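Side-chain contacts in phosphoribosylaminoimidazole-succinocarboxamide synthase (Saccharomyces cerevisiae, PDB 2CNQ), which catalyses the ATP-dependent joining of aspartate to carboxyaminoimidazole ribotide (CAIR), giving SAICAR on the de novo purine pathway: residues D9-L14 with P96-Q101; E62-F67 with K203-E208. One frame throughout, in Å; residues are numbered along the deposited sequence. Where two conformers were deposited one is given.

The two contacts lie well apart, with centres about 32 Å from each other and nearest atoms about 13 Å, and they share no helix or strand. Interaction 1 is peripheral: the loop leading into strand 14-17 meets helix 96-102 about 24 Å from the centre of the chain, through one short hydroxyl-carboxylate bond, a water and a methyl group over a ring. Interaction 2 lies deeper, about 13 Å from that centre, and joins helices 53-67 and 185-209 mainly through aromatic side chains. A tyrosine reaches across in each case. Tyr98 gives its hydroxyl to the opposing segment, whereas Tyr205 offers its ring there and bonds its hydroxyl to a third helix.

Interaction 1 of 2, residues D9-L14 with P96-Q101; sequences DGILPL and PKYKTQ
Asp9 and Tyr98 meet through a very short hydrogen bond, 2.5 Å from Tyr98 OH to Asp9 OD2, with the hydroxyl as donor. The carboxylate oxygen lies in the ring plane at the phenol edge, while the carboxylate itself is turned 85° to that plane. Over one face of the same ring sits Ile11 CD1, 3.7 Å from the Tyr98 ring centroid and 20° off the normal, a CH-pi contact displaced toward CE2 and CZ. Lys97 CB lies over the centre of the opposite face, so the phenol has a neighbour on each face and a hydrogen bond at its edge. Asp9 OD2 has a second partner, a water that donates to it at 2.8 Å and accepts from Lys97 NZ. The lysine chain, bent at chi3 (-69°), leaves NZ 4.6 Å from Asp9 OD2, too far for a direct salt bridge. Further back, Gln101 NE2 bonds to Lys97 O at 2.8 Å, and Gln101 OE1 accepts from Glu7 N, a second tie between the N-terminal segment and the helix. Leu93 touches both Ile11 and Tyr98. The contact thus joins helix 96-102 to the loop entering strand 14-17, an edge strand of a four-stranded antiparallel sheet.

Interaction 2 of 2, residues E62-F67 with K203-E208; sequences EFWFKF and KDYAKE
Tyr205 OH, hydrogen-bonded to Leu299 O of helix 282-300, also lies 3.3 Å from Phe63 CZ, at the rim of an aromatic cluster formed by Phe63, Trp64, Phe67 and Tyr205. The cluster fills the gap between helices 53-67 and 185-209, whose local axes approach to 12.9 Å with their directions 120° apart. With CG anti to the backbone N (chi1 164°), Tyr205 extends from its helix into the three rings. Phe63 approaches from the opposite direction, its ring obliquely inclined to the phenol. Phe67 brings CE1 over one face of the Tyr205 ring, with centroids 4.7 Å apart, while Trp64 turns its six-membered ring nearly perpendicular, at 85°, and touches with CH2. A leucine in place of Tyr205 would probably leave a gap beside Phe63 CZ and Trp64 CH2 and leave Leu299 O without its phenol partner. Around Trp64, Phe63 CD1 lies over one indole face and Phe67 CD2 meets the indole edge. Glu62 and Lys66 on the same helix belong to a pocket that binds AMP or aminoimidazole carboxamide ribonucleotide, about 9 Å from the Phe63 side chain. At the other end of the tyrosine, Phe67 CZ packs 3.5 Å from Tyr205 CB.

Interaction 1 of 2, residues D9-L14 with P96-Q101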
loop_
_atom_site.group_PDB
_atom_site.type_symbol
_atom_site.label_atom_id
_atom_site.label_comp_id
_atom_site.label_asym_id
_atom_site.label_seq_id
_atom_site.Cartn_x
_atom_site.Cartn_y
_atom_site.Cartn_z
ATOM N N ASP A 9 -13.318 22.796 -2.244
ATOM C CA ASP A 9 -14.387 23.767 -2.328
ATOM C C ASP A 9 -15.566 23.279 -3.120
ATOM O O ASP A 9 -16.249 24.035 -3.796
ATOM C CB ASP A 9 -13.884 25.088 -2.877
ATOM C CG ASP A 9 -12.962 25.763 -1.905
ATOM O OD1 ASP A 9 -13.229 25.687 -0.695
ATOM O OD2 ASP A 9 -11.968 26.347 -2.316
ATOM N N GLY A 10 -15.830 22.003 -3.003
ATOM C CA GLY A 10 -16.978 21.432 -3.621
ATOM C C GLY A 10 -16.880 21.298 -5.094
ATOM O O GLY A 10 -17.860 20.990 -5.727
ATOM N N ILE A 11 -15.709 21.486 -5.676
ATOM C CA ILE A 11 -15.587 21.437 -7.102
ATOM C C ILE A 11 -15.908 20.063 -7.627
ATOM O O ILE A 11 -16.477 19.925 -8.682
ATOM C CB ILE A 11 -14.235 21.917 -7.508
ATOM C CG1 ILE A 11 -14.154 23.416 -7.239
ATOM C CG2 ILE A 11 -13.950 21.623 -8.955
ATOM C CD1 ILE A 11 -12.751 23.915 -7.209
ATOM N N LEU A 12 -15.535 19.043 -6.869
ATOM C CA LEU A 12 -15.901 17.664 -7.130
ATOM C C LEU A 12 -16.509 17.154 -5.872
ATOM O O LEU A 12 -16.073 17.499 -4.806
ATOM C CB LEU A 12 -14.705 16.813 -7.425
ATOM C CG LEU A 12 -13.883 17.204 -8.620
ATOM C CD1 LEU A 12 -12.673 16.329 -8.669
ATOM C CD2 LEU A 12 -14.689 17.117 -9.887
ATOM N N PRO A 13 -17.456 16.254 -5.980
ATOM C CA PRO A 13 -17.958 15.607 -4.795
ATOM C C PRO A 13 -16.902 14.763 -4.152
ATOM O O PRO A 13 -16.117 14.118 -4.825
ATOM C CB PRO A 13 -19.076 14.739 -5.326
ATOM C CG PRO A 13 -19.424 15.261 -6.681
ATOM C CD PRO A 13 -18.123 15.800 -7.192
ATOM N N LEU A 14 -16.927 14.729 -2.849
ATOM C CA LEU A 14 -16.051 13.895 -2.102
ATOM C C LEU A 14 -16.651 12.547 -1.983
ATOM O O LEU A 14 -17.747 12.424 -1.487
ATOM C CB LEU A 14 -15.829 14.523 -0.749
ATOM C CG LEU A 14 -14.869 13.802 0.188
ATOM C CD1 LEU A 14 -13.475 13.805 -0.360
ATOM C CD2 LEU A 14 -14.947 14.445 1.526
ATOM N N PRO A 96 -4.052 27.504 -8.739
ATOM C CA PRO A 96 -3.022 27.101 -7.785
ATOM C C PRO A 96 -3.529 26.690 -6.446
ATOM O O PRO A 96 -2.936 25.824 -5.858
ATOM C CB PRO A 96 -2.095 28.268 -7.709
ATOM C CG PRO A 96 -2.726 29.311 -8.391
ATOM C CD PRO A 96 -3.754 28.778 -9.361
ATOM N N LYS A 97 -4.602 27.292 -5.963
ATOM C CA LYS A 97 -5.107 26.906 -4.685
ATOM C C LYS A 97 -5.399 25.436 -4.651
ATOM O O LYS A 97 -5.269 24.802 -3.625
ATOM C CB LYS A 97 -6.380 27.665 -4.414
ATOM C CG LYS A 97 -7.025 27.397 -3.107
ATOM C CD LYS A 97 -8.352 28.113 -3.015
ATOM C CE LYS A 97 -8.221 29.575 -2.938
ATOM N NZ LYS A 97 -9.515 30.204 -2.700
ATOM N N TYR A 98 -5.838 24.893 -5.764
ATOM C CA TYR A 98 -6.158 23.487 -5.859
ATOM C C TYR A 98 -5.037 22.693 -6.410
ATOM O O TYR A 98 -4.761 21.610 -5.942
ATOM C CB TYR A 98 -7.406 23.318 -6.703
ATOM C CG TYR A 98 -8.527 24.160 -6.191
ATOM C CD1 TYR A 98 -9.056 23.950 -4.938
ATOM C CD2 TYR A 98 -8.988 25.221 -6.936
ATOM C CE1 TYR A 98 -10.026 24.758 -4.446
ATOM C CE2 TYR A 98 -9.978 26.037 -6.448
ATOM C CZ TYR A 98 -10.466 25.827 -5.200
ATOM O OH TYR A 98 -11.445 26.654 -4.736
ATOM N N LYS A 99 -4.383 23.197 -7.438
ATOM C CA LYS A 99 -3.360 22.428 -8.074
ATOM C C LYS A 99 -2.266 22.069 -7.108
ATOM O O LYS A 99 -1.730 20.982 -7.143
ATOM C CB LYS A 99 -2.843 23.151 -9.272
ATOM C CG LYS A 99 -1.969 22.286 -10.090
ATOM C CD LYS A 99 -1.516 22.963 -11.332
ATOM C CE LYS A 99 -0.874 21.989 -12.243
ATOM N NZ LYS A 99 -0.042 22.746 -13.192
ATOM N N THR A 100 -1.932 22.970 -6.231
ATOM C CA THR A 100 -0.877 22.674 -5.288
ATOM C C THR A 100 -1.273 21.564 -4.342
ATOM O O THR A 100 -0.421 20.903 -3.802
ATOM C CB THR A 100 -0.492 23.891 -4.505
ATOM O OG1 THR A 100 -1.638 24.372 -3.848
ATOM C CG2 THR A 100 0.155 24.935 -5.362
ATOM N N GLN A 101 -2.551 21.378 -4.127
ATOM C CA GLN A 101 -3.021 20.333 -3.282
ATOM C C GLN A 101 -3.128 19.002 -3.974
ATOM O O GLN A 101 -3.375 17.985 -3.299
ATOM C CB GLN A 101 -4.410 20.653 -2.791
ATOM C CG GLN A 101 -4.507 21.905 -2.026
ATOM C CD GLN A 101 -5.882 22.049 -1.492
ATOM O OE1 GLN A 101 -6.275 21.272 -0.635
ATOM N NE2 GLN A 101 -6.666 22.945 -2.046
HETATM O O HOH W 1 -11.341 28.773 -1.181
#

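Interaction 2 of 2, residues E62-F67 with K203-E208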
loop_
_atom_site.group_PDB
_atom_site.type_symbol
_atom_site.label_atom_id
_atom_site.label_comp_id
_atom_site.label_asym_id
_atom_site.label_seq_id
_atom_site.Cartn_x
_atom_site.Cartn_y
_atom_site.Cartn_z
ATOM N N GLU A 62 2.743 4.450 -9.148
ATOM C CA GLU A 62 2.837 4.539 -10.584
ATOM C C GLU A 62 3.954 3.719 -11.121
ATOM O O GLU A 62 3.827 3.071 -12.142
ATOM C CB GLU A 62 2.980 5.976 -11.018
ATOM C CG GLU A 62 1.726 6.788 -10.785
ATOM C CD GLU A 62 1.916 8.146 -11.255
ATOM O OE1 GLU A 62 1.610 8.398 -12.438
ATOM O OE2 GLU A 62 2.444 8.936 -10.490
ATOM N N PHE A 63 5.077 3.725 -10.423
ATOM C CA PHE A 63 6.196 2.920 -10.839
ATOM C C PHE A 63 5.799 1.471 -10.930
ATOM O O PHE A 63 6.082 0.786 -11.890
ATOM C CB PHE A 63 7.341 3.088 -9.871
ATOM C CG PHE A 63 8.411 2.099 -10.085
ATOM C CD1 PHE A 63 8.419 0.934 -9.370
ATOM C CD2 PHE A 63 9.383 2.297 -11.037
ATOM C CE1 PHE A 63 9.369 -0.022 -9.599
ATOM C CE2 PHE A 63 10.329 1.351 -11.259
ATOM C CZ PHE A 63 10.300 0.180 -10.552
ATOM N N TRP A 64 5.131 0.985 -9.890
ATOM C CA TRP A 64 4.766 -0.405 -9.878
ATOM C C TRP A 64 3.670 -0.710 -10.842
ATOM O O TRP A 64 3.659 -1.787 -11.420
ATOM C CB TRP A 64 4.390 -0.842 -8.504
ATOM C CG TRP A 64 5.497 -0.855 -7.553
ATOM C CD1 TRP A 64 5.610 -0.068 -6.483
ATOM C CD2 TRP A 64 6.628 -1.726 -7.533
ATOM N NE1 TRP A 64 6.750 -0.366 -5.787
ATOM C CE2 TRP A 64 7.369 -1.410 -6.404
ATOM C CE3 TRP A 64 7.077 -2.739 -8.363
ATOM C CZ2 TRP A 64 8.496 -2.110 -6.036
ATOM C CZ3 TRP A 64 8.207 -3.418 -8.000
ATOM C CH2 TRP A 64 8.909 -3.101 -6.868
ATOM N N PHE A 65 2.715 0.184 -11.011
ATOM C CA PHE A 65 1.690 -0.060 -11.996
ATOM C C PHE A 65 2.316 -0.262 -13.348
ATOM O O PHE A 65 1.914 -1.125 -14.096
ATOM C CB PHE A 65 0.701 1.083 -12.051
ATOM C CG PHE A 65 -0.298 1.092 -10.948
ATOM C CD1 PHE A 65 -1.092 -0.005 -10.725
ATOM C CD2 PHE A 65 -0.508 2.216 -10.187
ATOM C CE1 PHE A 65 -2.042 0.024 -9.748
ATOM C CE2 PHE A 65 -1.450 2.237 -9.207
ATOM C CZ PHE A 65 -2.198 1.134 -8.980
ATOM N N LYS A 66 3.316 0.545 -13.648
ATOM C CA LYS A 66 3.982 0.449 -14.904
ATOM C C LYS A 66 4.797 -0.822 -14.966
ATOM O O LYS A 66 4.830 -1.482 -15.995
ATOM C CB LYS A 66 4.848 1.672 -15.070
ATOM C CG LYS A 66 5.599 1.697 -16.379
ATOM C CD LYS A 66 6.443 2.929 -16.541
ATOM C CE LYS A 66 5.631 4.212 -16.583
ATOM N NZ LYS A 66 4.595 4.254 -17.654
ATOM N N PHE A 67 5.487 -1.160 -13.883
ATOM C CA PHE A 67 6.280 -2.363 -13.830
ATOM C C PHE A 67 5.441 -3.593 -14.068
ATOM O O PHE A 67 5.874 -4.557 -14.678
ATOM C CB PHE A 67 6.949 -2.435 -12.480
ATOM C CG PHE A 67 7.825 -3.605 -12.290
ATOM C CD1 PHE A 67 9.064 -3.674 -12.864
ATOM C CD2 PHE A 67 7.430 -4.640 -11.501
ATOM C CE1 PHE A 67 9.860 -4.780 -12.641
ATOM C CE2 PHE A 67 8.219 -5.724 -11.282
ATOM C CZ PHE A 67 9.421 -5.798 -11.849
ATOM N N LYS A 203 9.240 -8.858 -5.871
ATOM C CA LYS A 203 10.210 -9.278 -4.897
ATOM C C LYS A 203 11.534 -9.530 -5.556
ATOM O O LYS A 203 12.565 -9.122 -5.075
ATOM C CB LYS A 203 9.730 -10.545 -4.205
ATOM C CG LYS A 203 10.675 -11.049 -3.144
ATOM C CD LYS A 203 10.417 -12.452 -2.608
ATOM C CE LYS A 203 10.004 -13.508 -3.639
ATOM N NZ LYS A 203 11.131 -14.236 -4.273
ATOM N N ASP A 204 11.522 -10.228 -6.666
ATOM C CA ASP A 204 12.767 -10.572 -7.314
ATOM C C ASP A 204 13.428 -9.328 -7.831
ATOM O O ASP A 204 14.619 -9.161 -7.706
ATOM C CB ASP A 204 12.528 -11.555 -8.407
ATOM C CG ASP A 204 12.202 -12.914 -7.884
ATOM O OD1 ASP A 204 11.800 -13.740 -8.714
ATOM O OD2 ASP A 204 12.356 -13.162 -6.674
ATOM N N TYR A 205 12.645 -8.438 -8.400
ATOM C CA TYR A 205 13.153 -7.197 -8.890
ATOM C C TYR A 205 13.753 -6.400 -7.771
ATOM O O TYR A 205 14.840 -5.856 -7.874
ATOM C CB TYR A 205 12.023 -6.433 -9.557
ATOM C CG TYR A 205 12.349 -5.004 -9.763
ATOM C CD1 TYR A 205 13.100 -4.569 -10.818
ATOM C CD2 TYR A 205 11.925 -4.079 -8.836
ATOM C CE1 TYR A 205 13.412 -3.232 -10.937
ATOM C CE2 TYR A 205 12.237 -2.774 -8.929
ATOM C CZ TYR A 205 12.980 -2.350 -9.991
ATOM O OH TYR A 205 13.341 -1.053 -10.127
ATOM N N ALA A 206 13.017 -6.273 -6.692
ATOM C CA ALA A 206 13.475 -5.483 -5.590
ATOM C C ALA A 206 14.720 -6.064 -4.979
ATOM O O ALA A 206 15.589 -5.330 -4.556
ATOM C CB ALA A 206 12.408 -5.351 -4.563
ATOM N N LYS A 207 14.784 -7.377 -4.897
ATOM C CA LYS A 207 15.915 -7.999 -4.263
ATOM C C LYS A 207 17.175 -7.634 -4.988
ATOM O O LYS A 207 18.193 -7.375 -4.359
ATOM C CB LYS A 207 15.761 -9.498 -4.211
ATOM C CG LYS A 207 16.835 -10.201 -3.391
ATOM C CD LYS A 207 16.943 -9.734 -1.977
ATOM C CE LYS A 207 17.848 -10.623 -1.147
ATOM N NZ LYS A 207 19.237 -10.511 -1.642
ATOM N N GLU A 208 17.125 -7.591 -6.297
ATOM C CA GLU A 208 18.300 -7.255 -7.055
ATOM C C GLU A 208 18.682 -5.818 -6.803
ATOM O O GLU A 208 19.846 -5.483 -6.853
ATOM C CB GLU A 208 18.057 -7.531 -8.514
ATOM C CG GLU A 208 19.270 -7.363 -9.375
ATOM C CD GLU A 208 19.559 -5.936 -9.746
ATOM O OE1 GLU A 208 18.650 -5.095 -9.770
ATOM O OE2 GLU A 208 20.726 -5.655 -10.064
#